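Local structure of glucose-6-phosphate isomerase like protein (Thermus thermophilus, 1WIW) at residues Leu199-Glu207 and Leu229-Val238; Leu160-Leu171 and Asp214-Gly222. The protein probably binds phosphorylated sugars and is thought to act as a glucose-6-phosphate or mannose-6-phosphate isomerase. All blocks are in the same frame, centred on the assembly; numbering follows the deposited sequence.

Overall arrangement
After the N-terminal half, the chain enters strand 164-168, then passes through helix 174-185 to helix 198-204, strand 216-221 and helix 225-234. Contact 2 pairs the two strands and closes a loop of 42 residues, which holds helices 174-185 and 198-204. Contact 1 packs helix 198-204 against helix 225-234 and closes a shorter loop of 21 residues that contains strand 216-221. The two loops therefore cross rather than nest. Their centres lie about 12 Å apart. Phe202, Ala230 and Leu234, with Leu206 of the following loop, set contact 1 on Tyr168, Leu216 and Ala218. Together they join two helices to one side of a parallel sheet, and both reach the second subunit.

Contact 1: Leu199-Glu207 and Leu229-Val238; sequences LEFFLVGLE and LAKEILESRV
Phe202 and Leu234 form the tight centre of this contact. Leu234 CD1 lies over the middle of the Phe202 ring, 4.1 Å from its centroid, in a CH-pi contact 11° off the ring normal. The other methyl, CD2, touches both Phe202 CG, at 3.6 Å, and Leu206 CD1, at only 3.4 Å, a close carbon pair. With CG anti to the carbonyl carbon (chi1 -61°), the Phe202 ring faces Leu234 and reaches Ala230 CB with CE1. Phe202 CB meets Ile233 CG2. Ala230 CB also touches Leu199 CD2. Ile233 CD1 reaches Leu203 CG at 3.7 Å.

The looser side is polar and more open to solvent: Glu207 is exposed and Arg237 partly so. The extended Arg237 chain passes the carbonyls of Phe202, Leu203 and Leu206, with CD 3.4 Å from Phe202 O. Leu203 CD2 covers one face of its guanidinium, near the rim. NH1 bonds back to Ile233 O of its own segment at 2.6 Å, near the guanidinium plane. No hydrogen bond crosses between the segments. Glu207 OE1 makes a long salt bridge to NE, at 3.6 Å. Were Arg237 replaced by an alanine, Ile233 O would probably lose its NH1 donor, the Glu207 carboxylate its nearby positive charge and Leu203 CD2 the flat group it covers.

Tyr168 and Leu166 lie beneath the apolar part, and Leu203 and Leu206 also pack on the second subunit. The helix axes run nearly parallel, 11° apart and 9.5 Å at closest approach. Such neighbouring helices on one side of a parallel sheet are typical of the alpha/beta SIS domain.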
loop_
_atom_site.group_PDB
_atom_site.type_symbol
_atom_site.label_atom_id
_atom_site.label_comp_id
_atom_site.label_asym_id
_atom_site.label_seq_id
_atom_site.Cartn_x
_atom_site.Cartn_y
_atom_site.Cartn_z
ATOM N N LEU B 199 11.650 -6.371 1.480
ATOM C CA LEU B 199 12.611 -7.323 2.028
ATOM C C LEU B 199 13.146 -6.918 3.406
ATOM O O LEU B 199 13.321 -7.765 4.278
ATOM C CB LEU B 199 13.762 -7.539 1.037
ATOM C CG LEU B 199 13.323 -8.014 -0.358
ATOM C CD1 LEU B 199 14.546 -8.288 -1.218
ATOM C CD2 LEU B 199 12.472 -9.274 -0.240
ATOM N N GLU B 200 13.402 -5.631 3.604
ATOM C CA GLU B 200 13.891 -5.156 4.898
ATOM C C GLU B 200 12.821 -5.468 5.946
ATOM O O GLU B 200 13.126 -5.885 7.064
ATOM C CB GLU B 200 14.150 -3.644 4.847
ATOM C CG GLU B 200 15.223 -3.233 3.843
ATOM C CD GLU B 200 16.631 -3.557 4.311
ATOM O OE1 GLU B 200 16.780 -4.361 5.258
ATOM O OE2 GLU B 200 17.593 -3.013 3.723
ATOM N N PHE B 201 11.567 -5.262 5.557
ATOM C CA PHE B 201 10.417 -5.510 6.413
ATOM C C PHE B 201 10.381 -6.978 6.855
ATOM O O PHE B 201 10.189 -7.284 8.040
ATOM C CB PHE B 201 9.145 -5.153 5.638
ATOM C CG PHE B 201 7.869 -5.480 6.357
ATOM C CD1 PHE B 201 7.423 -4.691 7.412
ATOM C CD2 PHE B 201 7.095 -6.565 5.960
ATOM C CE1 PHE B 201 6.221 -4.976 8.061
ATOM C CE2 PHE B 201 5.892 -6.861 6.602
ATOM C CZ PHE B 201 5.457 -6.062 7.655
ATOM N N PHE B 202 10.574 -7.884 5.900
ATOM C CA PHE B 202 10.555 -9.314 6.193
ATOM C C PHE B 202 11.641 -9.696 7.200
ATOM O O PHE B 202 11.434 -10.556 8.047
ATOM C CB PHE B 202 10.755 -10.115 4.905
ATOM C CG PHE B 202 9.683 -9.894 3.868
ATOM C CD1 PHE B 202 9.947 -10.138 2.524
ATOM C CD2 PHE B 202 8.407 -9.466 4.234
ATOM C CE1 PHE B 202 8.954 -9.960 1.552
ATOM C CE2 PHE B 202 7.407 -9.286 3.273
ATOM C CZ PHE B 202 7.683 -9.535 1.927
ATOM N N LEU B 203 12.794 -9.044 7.091
ATOM C CA LEU B 203 13.940 -9.307 7.957
ATOM C C LEU B 203 13.805 -8.881 9.411
ATOM O O LEU B 203 14.191 -9.625 10.308
ATOM C CB LEU B 203 15.192 -8.637 7.383
ATOM C CG LEU B 203 15.861 -9.257 6.160
ATOM C CD1 LEU B 203 16.873 -8.285 5.582
ATOM C CD2 LEU B 203 16.540 -10.567 6.558
ATOM N N VAL B 204 13.256 -7.695 9.652
ATOM C CA VAL B 204 13.146 -7.192 11.021
ATOM C C VAL B 204 11.766 -7.162 11.666
ATOM O O VAL B 204 11.649 -7.292 12.886
ATOM C CB VAL B 204 13.744 -5.769 11.123
ATOM C CG1 VAL B 204 15.240 -5.812 10.846
ATOM C CG2 VAL B 204 13.057 -4.845 10.134
ATOM N N GLY B 205 10.721 -7.002 10.863
ATOM C CA GLY B 205 9.386 -6.923 11.425
ATOM C C GLY B 205 8.613 -8.201 11.697
ATOM O O GLY B 205 7.532 -8.143 12.284
ATOM N N LEU B 206 9.146 -9.353 11.300
ATOM C CA LEU B 206 8.425 -10.609 11.501
ATOM C C LEU B 206 9.032 -11.565 12.525
ATOM O O LEU B 206 9.589 -12.601 12.160
ATOM C CB LEU B 206 8.277 -11.337 10.163
ATOM C CG LEU B 206 7.671 -10.522 9.019
ATOM C CD1 LEU B 206 7.582 -11.385 7.770
ATOM C CD2 LEU B 206 6.295 -10.021 9.420
ATOM N N GLU B 207 8.910 -11.229 13.805
ATOM C CA GLU B 207 9.439 -12.079 14.867
ATOM C C GLU B 207 8.697 -11.896 16.189
ATOM O O GLU B 207 7.857 -10.975 16.280
ATOM C CB GLU B 207 10.931 -11.801 15.064
ATOM C CG GLU B 207 11.803 -12.345 13.944
ATOM C CD GLU B 207 13.200 -11.769 13.963
ATOM O OE1 GLU B 207 14.032 -12.201 13.136
ATOM O OE2 GLU B 207 13.459 -10.879 14.799
ATOM N N LEU B 229 14.651 -14.218 -2.977
ATOM C CA LEU B 229 15.289 -13.672 -1.784
ATOM C C LEU B 229 14.243 -13.646 -0.679
ATOM O O LEU B 229 14.518 -14.011 0.466
ATOM C CB LEU B 229 15.798 -12.253 -2.058
ATOM C CG LEU B 229 16.889 -12.139 -3.127
ATOM C CD1 LEU B 229 17.120 -10.681 -3.509
ATOM C CD2 LEU B 229 18.170 -12.776 -2.596
ATOM N N ALA B 230 13.035 -13.224 -1.042
ATOM C CA ALA B 230 11.926 -13.157 -0.101
ATOM C C ALA B 230 11.687 -14.529 0.518
ATOM O O ALA B 230 11.462 -14.649 1.723
ATOM C CB ALA B 230 10.666 -12.679 -0.815
ATOM N N LYS B 231 11.747 -15.566 -0.310
ATOM C CA LYS B 231 11.534 -16.925 0.169
ATOM C C LYS B 231 12.587 -17.331 1.194
ATOM O O LYS B 231 12.255 -17.880 2.247
ATOM C CB LYS B 231 11.542 -17.913 -1.001
ATOM C CG LYS B 231 11.391 -19.372 -0.586
ATOM C CD LYS B 231 11.335 -20.278 -1.802
ATOM C CE LYS B 231 11.136 -21.736 -1.414
ATOM N NZ LYS B 231 11.043 -22.608 -2.624
ATOM N N GLU B 232 13.853 -17.057 0.895
ATOM C CA GLU B 232 14.928 -17.413 1.820
ATOM C C GLU B 232 14.747 -16.735 3.178
ATOM O O GLU B 232 15.048 -17.316 4.220
ATOM C CB GLU B 232 16.292 -17.038 1.232
ATOM C CG GLU B 232 17.464 -17.381 2.150
ATOM C CD GLU B 232 18.819 -17.206 1.480
ATOM O OE1 GLU B 232 19.126 -17.973 0.537
ATOM O OE2 GLU B 232 19.575 -16.300 1.895
ATOM N N ILE B 233 14.238 -15.510 3.172
ATOM C CA ILE B 233 14.026 -14.778 4.414
ATOM C C ILE B 233 12.793 -15.254 5.191
ATOM O O ILE B 233 12.878 -15.565 6.382
ATOM C CB ILE B 233 13.898 -13.259 4.132
ATOM C CG1 ILE B 233 15.239 -12.724 3.616
ATOM C CG2 ILE B 233 13.461 -12.519 5.396
ATOM C CD1 ILE B 233 15.192 -11.296 3.114
ATOM N N LEU B 234 11.655 -15.329 4.509
ATOM C CA LEU B 234 10.397 -15.731 5.139
ATOM C C LEU B 234 10.300 -17.196 5.550
ATOM O O LEU B 234 9.570 -17.540 6.479
ATOM C CB LEU B 234 9.230 -15.398 4.207
ATOM C CG LEU B 234 9.070 -13.927 3.824
ATOM C CD1 LEU B 234 7.982 -13.779 2.779
ATOM C CD2 LEU B 234 8.730 -13.122 5.056
ATOM N N GLU B 235 11.034 -18.054 4.856
ATOM C CA GLU B 235 11.003 -19.486 5.120
ATOM C C GLU B 235 11.041 -19.839 6.611
ATOM O O GLU B 235 10.206 -20.598 7.106
ATOM C CB GLU B 235 12.168 -20.156 4.388
ATOM C CG GLU B 235 11.885 -21.574 3.943
ATOM C CD GLU B 235 13.022 -22.162 3.131
ATOM O OE1 GLU B 235 13.340 -21.605 2.058
ATOM O OE2 GLU B 235 13.601 -23.180 3.567
ATOM N N SER B 236 12.007 -19.273 7.323
ATOM C CA SER B 236 12.171 -19.534 8.749
ATOM C C SER B 236 11.343 -18.624 9.650
ATOM O O SER B 236 11.233 -18.871 10.854
ATOM C CB SER B 236 13.643 -19.369 9.120
ATOM O OG SER B 236 14.095 -18.075 8.748
ATOM N N ARG B 237 10.754 -17.580 9.075
ATOM C CA ARG B 237 9.997 -16.625 9.873
ATOM C C ARG B 237 8.471 -16.710 9.885
ATOM O O ARG B 237 7.839 -16.137 10.769
ATOM C CB ARG B 237 10.436 -15.207 9.492
ATOM C CG ARG B 237 11.929 -14.949 9.730
ATOM C CD ARG B 237 12.338 -13.540 9.314
ATOM N NE ARG B 237 13.721 -13.227 9.671
ATOM C CZ ARG B 237 14.796 -13.735 9.071
ATOM N NH1 ARG B 237 14.670 -14.592 8.066
ATOM N NH2 ARG B 237 16.006 -13.381 9.478
ATOM N N VAL B 238 7.867 -17.410 8.930
ATOM C CA VAL B 238 6.409 -17.497 8.922
ATOM C C VAL B 238 5.882 -18.915 9.104
ATOM O O VAL B 238 6.587 -19.891 8.851
ATOM C CB VAL B 238 5.807 -16.897 7.625
ATOM C CG1 VAL B 238 6.350 -15.485 7.411
ATOM C CG2 VAL B 238 6.115 -17.785 6.439
#

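Contact 2: Leu160-Leu171 and Asp214-Gly222; sequences LLERLPLFYSPL and DPLAAVLLG
With its CG anti to the carbonyl carbon (chi1 -57°), Phe167 lies beside Val219, pointing the same way. Its CD2 is 3.6 Å from Val219 CB. Leu164 takes the other course, CG anti to the backbone N (chi1 177°), which sets its CD2 3.8 Å from Leu216 CD2. These pairs sit on two adjacent parallel strands, 164-168 and 216-221, in the sheet of the C-terminal SIS domain.

Six backbone bonds join the strands. Leu164, Leu166 and Tyr168 donate to the carbonyls of Pro215, Ala217 and Val219. Ala217, Val219 and Leu221 donate back to Leu164, Leu166 and Tyr168. The shortest, Val219 N to Leu166 O, measures 2.7 Å. Pro165 CA makes a CA-H...O contact with Ala217 O, as Phe167 CA does with Val219 O.

Pro165, Phe167, Ala217 and Val219 share one face of the sheet, where Phe167 and Val219 meet Met262 of helix 251-272. Leu160 CD1 joins this layer against Ala217 CB. Leu164, Leu166, Tyr168, Leu216, Ala218 and Leu220 occupy the other face. There Leu220 CD2 approaches the edge of the Tyr168 ring. Pro170 CG, from the same segment as the tyrosine, lies over one face of that ring, toward the rim.

At the entry to the strands, Arg163 CD packs 3.7 Å from Ala217 CB. The arginine's charge is paired with Asp239, and Asp214 forms a salt bridge to Arg209 of the second subunit. At the far end, Gly222 may begin a glycine-rich strand-turn-helix loop. Beside it a water bridges the segments, accepting from Leu171 N at 2.6 Å and donating to Leu221 O at 2.8 Å.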
loop_
_atom_site.group_PDB
_atom_site.type_symbol
_atom_site.label_atom_id
_atom_site.label_comp_id
_atom_site.label_asym_id
_atom_site.label_seq_id
_atom_site.Cartn_x
_atom_site.Cartn_y
_atom_site.Cartn_z
ATOM N N LEU B 160 -4.701 -20.877 3.611
ATOM C CA LEU B 160 -4.979 -19.564 4.181
ATOM C C LEU B 160 -6.048 -19.602 5.278
ATOM O O LEU B 160 -6.221 -18.633 6.019
ATOM C CB LEU B 160 -5.394 -18.598 3.060
ATOM C CG LEU B 160 -4.312 -17.749 2.372
ATOM C CD1 LEU B 160 -2.975 -18.448 2.374
ATOM C CD2 LEU B 160 -4.758 -17.413 0.957
ATOM N N LEU B 161 -6.751 -20.726 5.388
ATOM C CA LEU B 161 -7.799 -20.871 6.393
ATOM C C LEU B 161 -7.253 -20.622 7.798
ATOM O O LEU B 161 -6.301 -21.270 8.230
ATOM C CB LEU B 161 -8.421 -22.271 6.312
ATOM C CG LEU B 161 -9.484 -22.636 7.356
ATOM C CD1 LEU B 161 -10.656 -21.680 7.281
ATOM C CD2 LEU B 161 -9.948 -24.068 7.126
ATOM N N GLU B 162 -7.861 -19.664 8.494
ATOM C CA GLU B 162 -7.469 -19.296 9.851
ATOM C C GLU B 162 -6.029 -18.809 9.975
ATOM O O GLU B 162 -5.358 -19.031 10.988
ATOM C CB GLU B 162 -7.730 -20.463 10.805
ATOM C CG GLU B 162 -9.217 -20.738 10.977
ATOM C CD GLU B 162 -9.505 -21.865 11.938
ATOM O OE1 GLU B 162 -9.065 -21.779 13.105
ATOM O OE2 GLU B 162 -10.177 -22.836 11.527
ATOM N N ARG B 163 -5.560 -18.146 8.926
ATOM C CA ARG B 163 -4.224 -17.569 8.919
ATOM C C ARG B 163 -4.343 -16.144 8.420
ATOM O O ARG B 163 -5.373 -15.761 7.868
ATOM C CB ARG B 163 -3.280 -18.346 8.003
ATOM C CG ARG B 163 -2.769 -19.647 8.600
ATOM C CD ARG B 163 -1.464 -20.036 7.936
ATOM N NE ARG B 163 -1.545 -21.341 7.298
ATOM C CZ ARG B 163 -1.438 -22.493 7.946
ATOM N NH1 ARG B 163 -1.237 -22.500 9.255
ATOM N NH2 ARG B 163 -1.548 -23.636 7.284
ATOM N N LEU B 164 -3.296 -15.357 8.639
ATOM C CA LEU B 164 -3.268 -13.973 8.189
ATOM C C LEU B 164 -2.341 -13.953 6.984
ATOM O O LEU B 164 -1.123 -13.994 7.131
ATOM C CB LEU B 164 -2.710 -13.063 9.290
ATOM C CG LEU B 164 -2.548 -11.585 8.927
ATOM C CD1 LEU B 164 -3.891 -11.011 8.504
ATOM C CD2 LEU B 164 -1.987 -10.817 10.126
ATOM N N PRO B 165 -2.907 -13.924 5.770
ATOM C CA PRO B 165 -2.053 -13.909 4.582
ATOM C C PRO B 165 -1.272 -12.623 4.355
ATOM O O PRO B 165 -1.767 -11.515 4.575
ATOM C CB PRO B 165 -3.028 -14.222 3.440
ATOM C CG PRO B 165 -4.327 -13.709 3.942
ATOM C CD PRO B 165 -4.327 -14.071 5.407
ATOM N N LEU B 166 -0.027 -12.799 3.928
ATOM C CA LEU B 166 0.872 -11.697 3.630
ATOM C C LEU B 166 1.204 -11.831 2.146
ATOM O O LEU B 166 1.942 -12.736 1.754
ATOM C CB LEU B 166 2.141 -11.813 4.481
ATOM C CG LEU B 166 3.344 -10.928 4.136
ATOM C CD1 LEU B 166 2.930 -9.469 4.051
ATOM C CD2 LEU B 166 4.431 -11.133 5.193
ATOM N N PHE B 167 0.647 -10.939 1.328
ATOM C CA PHE B 167 0.864 -10.976 -0.115
ATOM C C PHE B 167 2.025 -10.097 -0.565
ATOM O O PHE B 167 2.097 -8.920 -0.206
ATOM C CB PHE B 167 -0.400 -10.535 -0.859
ATOM C CG PHE B 167 -1.617 -11.352 -0.535
ATOM C CD1 PHE B 167 -2.658 -10.809 0.208
ATOM C CD2 PHE B 167 -1.732 -12.659 -0.985
ATOM C CE1 PHE B 167 -3.800 -11.559 0.494
ATOM C CE2 PHE B 167 -2.869 -13.417 -0.704
ATOM C CZ PHE B 167 -3.905 -12.863 0.037
ATOM N N TYR B 168 2.920 -10.679 -1.362
ATOM C CA TYR B 168 4.087 -9.970 -1.891
ATOM C C TYR B 168 4.190 -10.253 -3.396
ATOM O O TYR B 168 4.329 -11.404 -3.807
ATOM C CB TYR B 168 5.359 -10.443 -1.181
ATOM C CG TYR B 168 6.625 -9.756 -1.650
ATOM C CD1 TYR B 168 7.794 -10.485 -1.872
ATOM C CD2 TYR B 168 6.650 -8.381 -1.895
ATOM C CE1 TYR B 168 8.958 -9.861 -2.332
ATOM C CE2 TYR B 168 7.807 -7.751 -2.354
ATOM C CZ TYR B 168 8.956 -8.499 -2.572
ATOM O OH TYR B 168 10.091 -7.887 -3.056
ATOM N N SER B 169 4.105 -9.198 -4.206
ATOM C CA SER B 169 4.166 -9.321 -5.662
ATOM C C SER B 169 5.236 -8.429 -6.286
ATOM O O SER B 169 4.948 -7.330 -6.762
ATOM C CB SER B 169 2.809 -8.973 -6.275
ATOM O OG SER B 169 2.423 -7.646 -5.942
ATOM N N PRO B 170 6.486 -8.907 -6.304
ATOM C CA PRO B 170 7.646 -8.199 -6.858
ATOM C C PRO B 170 7.483 -7.749 -8.315
ATOM O O PRO B 170 7.896 -6.649 -8.675
ATOM C CB PRO B 170 8.776 -9.222 -6.718
ATOM C CG PRO B 170 8.359 -10.054 -5.565
ATOM C CD PRO B 170 6.879 -10.228 -5.787
ATOM N N LEU B 171 6.894 -8.606 -9.151
ATOM C CA LEU B 171 6.722 -8.278 -10.565
ATOM C C LEU B 171 5.934 -6.988 -10.759
ATOM O O LEU B 171 6.094 -6.301 -11.766
ATOM C CB LEU B 171 6.037 -9.427 -11.318
ATOM C CG LEU B 171 4.511 -9.551 -11.310
ATOM C CD1 LEU B 171 4.074 -10.525 -12.411
ATOM C CD2 LEU B 171 4.033 -10.018 -9.943
ATOM N N ASP B 214 -3.757 -14.196 14.021
ATOM C CA ASP B 214 -3.528 -15.527 13.462
ATOM C C ASP B 214 -2.116 -15.645 12.899
ATOM O O ASP B 214 -1.485 -14.638 12.564
ATOM C CB ASP B 214 -4.528 -15.812 12.334
ATOM C CG ASP B 214 -5.969 -15.624 12.764
ATOM O OD1 ASP B 214 -6.380 -16.250 13.762
ATOM O OD2 ASP B 214 -6.691 -14.853 12.098
ATOM N N PRO B 215 -1.599 -16.882 12.782
ATOM C CA PRO B 215 -0.250 -17.073 12.243
ATOM C C PRO B 215 -0.180 -16.596 10.792
ATOM O O PRO B 215 -1.153 -16.707 10.046
ATOM C CB PRO B 215 -0.030 -18.579 12.383
ATOM C CG PRO B 215 -1.419 -19.135 12.277
ATOM C CD PRO B 215 -2.220 -18.175 13.118
ATOM N N LEU B 216 0.970 -16.065 10.397
ATOM C CA LEU B 216 1.143 -15.555 9.041
ATOM C C LEU B 216 1.278 -16.630 7.964
ATOM O O LEU B 216 1.799 -17.717 8.204
ATOM C CB LEU B 216 2.366 -14.640 8.985
ATOM C CG LEU B 216 2.273 -13.302 9.720
ATOM C CD1 LEU B 216 3.651 -12.674 9.806
ATOM C CD2 LEU B 216 1.303 -12.376 8.990
ATOM N N ALA B 217 0.794 -16.304 6.773
ATOM C CA ALA B 217 0.882 -17.186 5.619
ATOM C C ALA B 217 1.446 -16.308 4.506
ATOM O O ALA B 217 0.739 -15.470 3.942
ATOM C CB ALA B 217 -0.497 -17.706 5.232
ATOM N N ALA B 218 2.726 -16.476 4.210
ATOM C CA ALA B 218 3.345 -15.683 3.163
ATOM C C ALA B 218 2.896 -16.205 1.806
ATOM O O ALA B 218 2.900 -17.413 1.564
ATOM C CB ALA B 218 4.857 -15.750 3.279
ATOM N N VAL B 219 2.487 -15.293 0.932
ATOM C CA VAL B 219 2.047 -15.678 -0.406
ATOM C C VAL B 219 2.857 -14.883 -1.413
ATOM O O VAL B 219 2.603 -13.698 -1.627
ATOM C CB VAL B 219 0.547 -15.383 -0.619
ATOM C CG1 VAL B 219 0.117 -15.855 -1.997
ATOM C CG2 VAL B 219 -0.277 -16.077 0.453
ATOM N N LEU B 220 3.850 -15.530 -2.015
ATOM C CA LEU B 220 4.697 -14.859 -2.992
ATOM C C LEU B 220 4.042 -14.973 -4.367
ATOM O O LEU B 220 3.892 -16.062 -4.910
ATOM C CB LEU B 220 6.094 -15.489 -2.996
ATOM C CG LEU B 220 6.729 -15.620 -1.604
ATOM C CD1 LEU B 220 8.127 -16.200 -1.719
ATOM C CD2 LEU B 220 6.773 -14.258 -0.920
ATOM N N LEU B 221 3.642 -13.832 -4.911
ATOM C CA LEU B 221 2.971 -13.785 -6.200
ATOM C C LEU B 221 3.898 -13.547 -7.392
ATOM O O LEU B 221 4.441 -12.456 -7.560
ATOM C CB LEU B 221 1.898 -12.686 -6.166
ATOM C CG LEU B 221 0.802 -12.884 -5.120
ATOM C CD1 LEU B 221 -0.003 -11.609 -4.954
ATOM C CD2 LEU B 221 -0.083 -14.040 -5.557
ATOM N N GLY B 222 4.079 -14.572 -8.216
ATOM C CA GLY B 222 4.904 -14.412 -9.404
ATOM C C GLY B 222 6.407 -14.613 -9.282
ATOM O O GLY B 222 6.936 -14.789 -8.189
HETATM O O HOH W 1 6.685 -11.146 -8.713
#